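PDB 5VHV: alkylpurine DNA glycosylase AlkC from Pseudomonas fluorescens, which excises alkylated purine bases from damaged DNA as a repair glycosylase, selecting its lesions without flipping the nucleotide out of the duplex. Local coordinates for residues Ser54-His58 and His90-Tyr95; Leu72-Pro77 and Tyr109-Phe113. All blocks are in the same frame, centred on the assembly; numbering follows the deposited sequence.

Contact 1 (Ser54-His58 and His90-Tyr95); sequences SESLH and HYVASY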
ATOM      1  N   SER A  54     -17.842 -16.853  -2.228  1.00 13.81           N
ATOM      2  CA  SER A  54     -18.942 -16.119  -2.845  1.00 14.57           C
ATOM      3  C   SER A  54     -19.611 -16.934  -3.945  1.00 13.85           C
ATOM      4  O   SER A  54     -20.850 -17.005  -4.020  1.00 16.77           O
ATOM      5  CB  SER A  54     -18.416 -14.786  -3.395  1.00 13.27           C
ATOM      6  OG  SER A  54     -19.321 -14.171  -4.284  1.00 16.63           O
ATOM      7  N   GLU A  55     -18.812 -17.570  -4.803  1.00 14.09           N
ATOM      8  CA  GLU A  55     -19.357 -18.393  -5.874  1.00 13.80           C
ATOM      9  C   GLU A  55     -20.147 -19.567  -5.317  1.00 14.44           C
ATOM     10  O   GLU A  55     -21.178 -19.960  -5.874  1.00 15.36           O
ATOM     11  CB  GLU A  55     -18.232 -18.918  -6.762  1.00 16.75           C
ATOM     12  CG  GLU A  55     -17.454 -17.819  -7.437  1.00 15.82           C
ATOM     13  CD  GLU A  55     -16.162 -18.313  -8.055  1.00 23.55           C
ATOM     14  OE1 GLU A  55     -15.922 -19.535  -8.004  1.00 19.96           O
ATOM     15  OE2 GLU A  55     -15.401 -17.485  -8.612  1.00 21.92           O
ATOM     16  N   SER A  56     -19.639 -20.179  -4.251  1.00 14.95           N
ATOM     17  CA  SER A  56     -20.312 -21.335  -3.680  1.00 17.53           C
ATOM     18  C   SER A  56     -21.647 -20.939  -3.086  1.00 16.20           C
ATOM     19  O   SER A  56     -22.640 -21.667  -3.231  1.00 19.10           O
ATOM     20  CB  SER A  56     -19.432 -21.982  -2.614  1.00 17.60           C
ATOM     21  OG  SER A  56     -18.186 -22.375  -3.163  1.00 20.64           O
ATOM     22  N   LEU A  57     -21.693 -19.786  -2.419  1.00 16.78           N
ATOM     23  CA  LEU A  57     -22.968 -19.289  -1.916  1.00 22.02           C
ATOM     24  C   LEU A  57     -23.941 -19.073  -3.064  1.00 18.77           C
ATOM     25  O   LEU A  57     -25.094 -19.512  -3.009  1.00 18.01           O
ATOM     26  CB  LEU A  57     -22.767 -17.995  -1.127  1.00 16.44           C
ATOM     27  CG  LEU A  57     -22.045 -18.160   0.210  1.00 15.08           C
ATOM     28  CD1 LEU A  57     -21.630 -16.796   0.731  1.00 18.85           C
ATOM     29  CD2 LEU A  57     -22.900 -18.899   1.215  1.00 21.40           C
ATOM     30  N   HIS A  58     -23.487 -18.410  -4.132  1.00 15.97           N
ATOM     31  CA  HIS A  58     -24.376 -18.166  -5.263  1.00 15.30           C
ATOM     32  C   HIS A  58     -24.861 -19.465  -5.892  1.00 20.00           C
ATOM     33  O   HIS A  58     -26.001 -19.536  -6.381  1.00 18.26           O
ATOM     34  CB  HIS A  58     -23.681 -17.305  -6.318  1.00 17.45           C
ATOM     35  CG  HIS A  58     -24.621 -16.773  -7.342  1.00 16.70           C
ATOM     36  ND1 HIS A  58     -24.963 -17.473  -8.481  1.00 17.68           N
ATOM     37  CD2 HIS A  58     -25.342 -15.628  -7.366  1.00 16.14           C
ATOM     38  CE1 HIS A  58     -25.842 -16.763  -9.173  1.00 19.72           C
ATOM     39  NE2 HIS A  58     -26.088 -15.643  -8.518  1.00 17.40           N
ATOM     40  N   HIS A  90     -17.223  -9.055  -2.543  1.00 12.54           N
ATOM     41  CA  HIS A  90     -17.004  -9.795  -3.777  1.00 11.85           C
ATOM     42  C   HIS A  90     -18.320 -10.287  -4.370  1.00 12.82           C
ATOM     43  O   HIS A  90     -18.518 -10.228  -5.590  1.00 14.44           O
ATOM     44  CB  HIS A  90     -16.072 -10.980  -3.555  1.00 12.67           C
ATOM     45  CG  HIS A  90     -15.689 -11.663  -4.830  1.00 15.72           C
ATOM     46  ND1 HIS A  90     -14.750 -11.148  -5.703  1.00 19.06           N
ATOM     47  CD2 HIS A  90     -16.173 -12.784  -5.416  1.00 14.89           C
ATOM     48  CE1 HIS A  90     -14.655 -11.946  -6.759  1.00 19.56           C
ATOM     49  NE2 HIS A  90     -15.506 -12.948  -6.602  1.00 16.89           N
ATOM     50  N   TYR A  91     -19.226 -10.776  -3.517  1.00 14.50           N
ATOM     51  CA  TYR A  91     -20.528 -11.222  -3.995  1.00 13.74           C
ATOM     52  C   TYR A  91     -21.260 -10.077  -4.692  1.00 15.35           C
ATOM     53  O   TYR A  91     -21.860 -10.255  -5.755  1.00 14.38           O
ATOM     54  CB  TYR A  91     -21.329 -11.786  -2.806  1.00 15.37           C
ATOM     55  CG  TYR A  91     -22.680 -12.326  -3.199  1.00 15.42           C
ATOM     56  CD1 TYR A  91     -23.729 -11.462  -3.406  1.00 17.14           C
ATOM     57  CD2 TYR A  91     -22.906 -13.700  -3.365  1.00 15.33           C
ATOM     58  CE1 TYR A  91     -24.955 -11.912  -3.798  1.00 18.04           C
ATOM     59  CE2 TYR A  91     -24.144 -14.160  -3.763  1.00 17.11           C
ATOM     60  CZ  TYR A  91     -25.162 -13.255  -3.970  1.00 17.68           C
ATOM     61  OH  TYR A  91     -26.409 -13.663  -4.382  1.00 21.94           O
ATOM     62  N   VAL A  92     -21.175  -8.873  -4.131  1.00 14.34           N
ATOM     63  CA  VAL A  92     -21.844  -7.718  -4.727  1.00 13.62           C
ATOM     64  C   VAL A  92     -21.249  -7.395  -6.098  1.00 11.53           C
ATOM     65  O   VAL A  92     -21.970  -7.099  -7.058  1.00 15.28           O
ATOM     66  CB  VAL A  92     -21.743  -6.514  -3.764  1.00 13.43           C
ATOM     67  CG1 VAL A  92     -22.221  -5.245  -4.442  1.00 15.82           C
ATOM     68  CG2 VAL A  92     -22.506  -6.788  -2.489  1.00 15.49           C
ATOM     69  N   ALA A  93     -19.920  -7.368  -6.193  1.00 12.36           N
ATOM     70  CA  ALA A  93     -19.289  -7.077  -7.482  1.00 14.42           C
ATOM     71  C   ALA A  93     -19.598  -8.147  -8.522  1.00 14.30           C
ATOM     72  O   ALA A  93     -19.724  -7.840  -9.716  1.00 15.55           O
ATOM     73  CB  ALA A  93     -17.785  -6.942  -7.305  1.00 16.45           C
ATOM     74  N   SER A  94     -19.737  -9.402  -8.083  1.00 16.10           N
ATOM     75  CA  SER A  94     -19.983 -10.507  -9.003  1.00 14.59           C
ATOM     76  C   SER A  94     -21.406 -10.488  -9.540  1.00 14.60           C
ATOM     77  O   SER A  94     -21.624 -10.690 -10.740  1.00 14.92           O
ATOM     78  CB  SER A  94     -19.707 -11.845  -8.310  1.00 14.65           C
ATOM     79  OG  SER A  94     -18.326 -12.001  -7.957  1.00 15.81           O
ATOM     80  N   TYR A  95     -22.396 -10.288  -8.663  1.00 15.71           N
ATOM     81  CA  TYR A  95     -23.790 -10.545  -8.997  1.00 16.28           C
ATOM     82  C   TYR A  95     -24.665  -9.296  -8.975  1.00 17.36           C
ATOM     83  O   TYR A  95     -25.857  -9.387  -9.315  1.00 14.84           O
ATOM     84  CB  TYR A  95     -24.359 -11.619  -8.046  1.00 16.63           C
ATOM     85  CG  TYR A  95     -23.442 -12.830  -8.010  1.00 13.53           C
ATOM     86  CD1 TYR A  95     -23.194 -13.568  -9.168  1.00 16.05           C
ATOM     87  CD2 TYR A  95     -22.791 -13.192  -6.858  1.00 13.14           C
ATOM     88  CE1 TYR A  95     -22.313 -14.661  -9.154  1.00 13.94           C
ATOM     89  CE2 TYR A  95     -21.916 -14.288  -6.826  1.00 13.70           C
ATOM     90  CZ  TYR A  95     -21.678 -15.008  -7.979  1.00 14.42           C
ATOM     91  OH  TYR A  95     -20.795 -16.056  -7.911  1.00 16.07           O
TER
HETATM   92  O   HOH W   1     -18.537 -14.578  -6.831  1.00 12.51           O
HETATM   93  O   HOH W   2     -15.546 -14.854  -8.719  1.00 14.32           O
HETATM   94  O   HOH W   3     -27.703 -13.192  -7.077  1.00 34.91           O
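His58 lays its imidazole over one face of the Tyr95 phenol, a face-to-face stack with ring centroids 3.8 Å apart and planes inclined by 18°. The stack sits beside the crossing of two helices in the alpha-helical repeat region, where the axes of 54-58 and 90-95 approach to 10.0 Å at -62°. At the closest backbone approach Ser54 acts as a knob in the hole formed by His90, Tyr91, Ser94 and Tyr95. Ser54 OG, turned away from the backbone N (chi1 165°), lies 3.2 Å from Tyr91 CA. No direct hydrogen bond joins the two segments; water does so instead. One water is held by Ser54 OG, Ser94 OG and Tyr95 OH, while a second links Glu55 OE2 to His90 NE2. Behind the stack, Ser94 CB covers the other face of the Tyr95 ring, so the phenol is sandwiched between its neighbour in sequence and His58. Replacing Tyr95 by alanine would probably leave the His58 ring without its stacking mate and the first water without one of its three anchors. Farther out, Tyr91 carries the packing on to Tyr65 and Thr68 of helix 65-75. The Ser94 hydroxyl is itself positioned by a bond above the carbonyl plane of His90: Ser94 OG donates to His90 O at 3.0 Å, an oxygen that also accepts from Ser94 N.

Contact 2 (Leu72-Pro77 and Tyr109-Phe113); sequences LYALAP and YFTTF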
ATOM      1  N   LEU A  72     -26.964 -11.781   3.648  1.00 18.71           N
ATOM      2  CA  LEU A  72     -25.558 -11.441   3.816  1.00 17.81           C
ATOM      3  C   LEU A  72     -25.376 -10.227   4.733  1.00 20.49           C
ATOM      4  O   LEU A  72     -24.369 -10.141   5.454  1.00 20.13           O
ATOM      5  CB  LEU A  72     -24.934 -11.209   2.446  1.00 17.64           C
ATOM      6  CG  LEU A  72     -24.936 -12.436   1.494  1.00 21.17           C
ATOM      7  CD1 LEU A  72     -24.282 -12.046   0.176  1.00 19.78           C
ATOM      8  CD2 LEU A  72     -24.211 -13.646   2.090  1.00 24.49           C
ATOM      9  N   TYR A  73     -26.330  -9.289   4.733  1.00 22.85           N
ATOM     10  CA  TYR A  73     -26.308  -8.229   5.735  1.00 26.95           C
ATOM     11  C   TYR A  73     -26.326  -8.813   7.142  1.00 23.90           C
ATOM     12  O   TYR A  73     -25.607  -8.334   8.029  1.00 22.14           O
ATOM     13  CB  TYR A  73     -27.499  -7.287   5.563  1.00 21.64           C
ATOM     14  CG  TYR A  73     -27.307  -6.089   4.651  1.00 21.68           C
ATOM     15  CD1 TYR A  73     -26.868  -6.238   3.338  1.00 24.33           C
ATOM     16  CD2 TYR A  73     -27.590  -4.796   5.106  1.00 28.50           C
ATOM     17  CE1 TYR A  73     -26.723  -5.135   2.499  1.00 27.37           C
ATOM     18  CE2 TYR A  73     -27.455  -3.686   4.283  1.00 32.55           C
ATOM     19  CZ  TYR A  73     -27.018  -3.856   2.979  1.00 35.94           C
ATOM     20  OH  TYR A  73     -26.887  -2.752   2.155  1.00 28.22           O
ATOM     21  N   ALA A  74     -27.165  -9.833   7.380  1.00 24.09           N
ATOM     22  CA  ALA A  74     -27.218 -10.439   8.707  1.00 22.02           C
ATOM     23  C   ALA A  74     -25.984 -11.274   8.991  1.00 25.74           C
ATOM     24  O   ALA A  74     -25.561 -11.381  10.151  1.00 21.38           O
ATOM     25  CB  ALA A  74     -28.467 -11.298   8.859  1.00 22.76           C
ATOM     26  N   LEU A  75     -25.379 -11.850   7.947  1.00 18.96           N
ATOM     27  CA  LEU A  75     -24.200 -12.681   8.136  1.00 21.00           C
ATOM     28  C   LEU A  75     -22.991 -11.845   8.561  1.00 20.97           C
ATOM     29  O   LEU A  75     -22.166 -12.310   9.357  1.00 24.45           O
ATOM     30  CB  LEU A  75     -23.891 -13.439   6.844  1.00 22.98           C
ATOM     31  CG  LEU A  75     -22.731 -14.432   6.927  1.00 17.70           C
ATOM     32  CD1 LEU A  75     -23.071 -15.606   7.807  1.00 20.63           C
ATOM     33  CD2 LEU A  75     -22.296 -14.874   5.518  1.00 24.61           C
ATOM     34  N   ALA A  76     -22.887 -10.612   8.074  1.00 20.90           N
ATOM     35  CA  ALA A  76     -21.650  -9.852   8.250  1.00 20.70           C
ATOM     36  C   ALA A  76     -21.198  -9.754   9.701  1.00 25.18           C
ATOM     37  O   ALA A  76     -20.038 -10.095   9.979  1.00 23.18           O
ATOM     38  CB  ALA A  76     -21.812  -8.468   7.612  1.00 21.04           C
ATOM     39  N   PRO A  77     -22.036  -9.354  10.666  1.00 26.26           N
ATOM     40  CA  PRO A  77     -21.557  -9.259  12.065  1.00 28.27           C
ATOM     41  C   PRO A  77     -21.283 -10.601  12.736  1.00 34.05           C
ATOM     42  O   PRO A  77     -20.665 -10.617  13.807  1.00 31.11           O
ATOM     43  CB  PRO A  77     -22.694  -8.510  12.774  1.00 32.79           C
ATOM     44  CG  PRO A  77     -23.911  -8.784  11.936  1.00 30.69           C
ATOM     45  CD  PRO A  77     -23.404  -8.824  10.514  1.00 25.60           C
ATOM     46  N   TYR A 109     -22.194  -0.593   3.346  1.00 16.72           N
ATOM     47  CA  TYR A 109     -22.446  -1.336   4.579  1.00 17.62           C
ATOM     48  C   TYR A 109     -21.332  -2.343   4.862  1.00 16.93           C
ATOM     49  O   TYR A 109     -20.791  -2.396   5.974  1.00 17.31           O
ATOM     50  CB  TYR A 109     -23.789  -2.048   4.467  1.00 19.22           C
ATOM     51  CG  TYR A 109     -24.075  -3.023   5.589  1.00 17.77           C
ATOM     52  CD1 TYR A 109     -24.536  -2.576   6.814  1.00 23.63           C
ATOM     53  CD2 TYR A 109     -23.874  -4.389   5.418  1.00 21.62           C
ATOM     54  CE1 TYR A 109     -24.820  -3.476   7.855  1.00 24.36           C
ATOM     55  CE2 TYR A 109     -24.148  -5.289   6.442  1.00 21.68           C
ATOM     56  CZ  TYR A 109     -24.635  -4.825   7.645  1.00 23.84           C
ATOM     57  OH  TYR A 109     -24.895  -5.719   8.674  1.00 29.10           O
ATOM     58  N   PHE A 110     -20.993  -3.170   3.873  1.00 14.76           N
ATOM     59  CA  PHE A 110     -19.996  -4.232   4.081  1.00 13.03           C
ATOM     60  C   PHE A 110     -18.590  -3.698   4.354  1.00 13.57           C
ATOM     61  O   PHE A 110     -17.794  -4.381   5.014  1.00 17.33           O
ATOM     62  CB  PHE A 110     -19.939  -5.162   2.864  1.00 14.70           C
ATOM     63  CG  PHE A 110     -21.137  -6.081   2.704  1.00 15.39           C
ATOM     64  CD1 PHE A 110     -21.716  -6.717   3.797  1.00 18.42           C
ATOM     65  CD2 PHE A 110     -21.645  -6.340   1.437  1.00 16.16           C
ATOM     66  CE1 PHE A 110     -22.809  -7.565   3.623  1.00 21.26           C
ATOM     67  CE2 PHE A 110     -22.728  -7.210   1.250  1.00 17.35           C
ATOM     68  CZ  PHE A 110     -23.317  -7.807   2.341  1.00 18.98           C
ATOM     69  N   THR A 111     -18.243  -2.511   3.845  1.00 13.82           N
ATOM     70  CA  THR A 111     -16.853  -2.075   3.920  1.00 12.78           C
ATOM     71  C   THR A 111     -16.396  -1.868   5.367  1.00 17.39           C
ATOM     72  O   THR A 111     -15.196  -1.999   5.649  1.00 18.91           O
ATOM     73  CB  THR A 111     -16.640  -0.802   3.079  1.00 14.37           C
ATOM     74  OG1 THR A 111     -15.255  -0.693   2.719  1.00 14.89           O
ATOM     75  CG2 THR A 111     -17.068   0.460   3.810  1.00 18.58           C
ATOM     76  N   THR A 112     -17.318  -1.598   6.300  1.00 20.72           N
ATOM     77  CA  THR A 112     -16.919  -1.485   7.703  1.00 27.32           C
ATOM     78  C   THR A 112     -16.533  -2.830   8.322  1.00 30.96           C
ATOM     79  O   THR A 112     -15.772  -2.866   9.297  1.00 30.80           O
ATOM     80  CB  THR A 112     -18.043  -0.841   8.526  1.00 27.64           C
ATOM     81  OG1 THR A 112     -19.184  -1.711   8.582  1.00 28.05           O
ATOM     82  CG2 THR A 112     -18.476   0.491   7.917  1.00 27.92           C
ATOM     83  N   PHE A 113     -17.015  -3.933   7.779  1.00 20.99           N
ATOM     84  CA  PHE A 113     -16.697  -5.261   8.293  1.00 17.26           C
ATOM     85  C   PHE A 113     -15.405  -5.805   7.718  1.00 30.78           C
ATOM     86  O   PHE A 113     -14.787  -6.691   8.312  1.00 28.70           O
ATOM     87  CB  PHE A 113     -17.854  -6.220   7.962  1.00 16.01           C
ATOM     88  CG  PHE A 113     -19.132  -5.851   8.647  1.00 19.85           C
ATOM     89  CD1 PHE A 113     -19.391  -6.314   9.924  1.00 23.62           C
ATOM     90  CD2 PHE A 113     -20.048  -4.990   8.043  1.00 19.15           C
ATOM     91  CE1 PHE A 113     -20.550  -5.967  10.582  1.00 28.48           C
ATOM     92  CE2 PHE A 113     -21.215  -4.642   8.697  1.00 22.76           C
ATOM     93  CZ  PHE A 113     -21.468  -5.120   9.969  1.00 25.03           C
TER
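Tyr73 and Tyr109 lie flat against each other in an offset (parallel-displaced) stack, their planes only 2° apart and their centroids separated by 4.1 Å. With Phe110 they form an aromatic cluster joining helices 65-75 and 100-110, neighbouring parts of the alpha-helical repeat fold. Tyr109 is oriented by its first torsion: CG stands anti to the backbone N (chi1 171°), which carries the phenol across to the other segment. There Tyr109 CE2 lies against the face of the Tyr73 ring near CG, and the hydroxyl reaches the backbone of the residue on which it stacks. Tyr109 OH donates to Tyr73 O at 2.8 Å, tilted from the carbonyl plane. The same phenol is thus fixed by a stack over its face and a hydrogen bond at its hydroxyl, which together restrict its rotation.

Phe110 CG is anti to the carbonyl carbon, beside the backbone N, which turns the ring toward Leu72, and the ring enters beside the stack rather than joining it. Its plane is steeply inclined to that of Tyr73. The far edge of this ring meets the backbone and the base of a side chain: Phe110 CE1 approaches Leu72 O, while Phe110 CZ is 3.8 Å from Leu72 CB.

On the opposite face of Tyr109 from Tyr73 comes Phe113, its CE2 offset toward the rim. Phe113 in turn presents a face to Ala76 and lets Phe113 CE1 run alongside Pro77, 3.7 Å from Pro77 N. The Ala76 methyl makes a CH-pi contact with Phe113: CB stands 3.8 Å from the ring centroid, just 5° off the normal.

How the contacts relate
The centres of contacts 1 and 2 are 14 Å apart, on the same side of the chain's centre. Along the chain their segments alternate, 54-58, 72-77, 90-95, 109-113, so each contact joins a helix to the next but one: 46-60 to 87-95, and 65-75 to 100-110. The two interlock directly, with Tyr91 CD1 3.7 Å from Leu72 CD1 and Val92 CG2 3.8 Å from Phe110 CE2. This interleaving is consistent with the stacked-helix architecture of DNA alkylation repair enzymes. Contact 2 lies nearer the bound 9B4, Phe113 being about 9 Å from it, while the two contacts approach the DNA to about 10 and 11 Å at their nearest atoms.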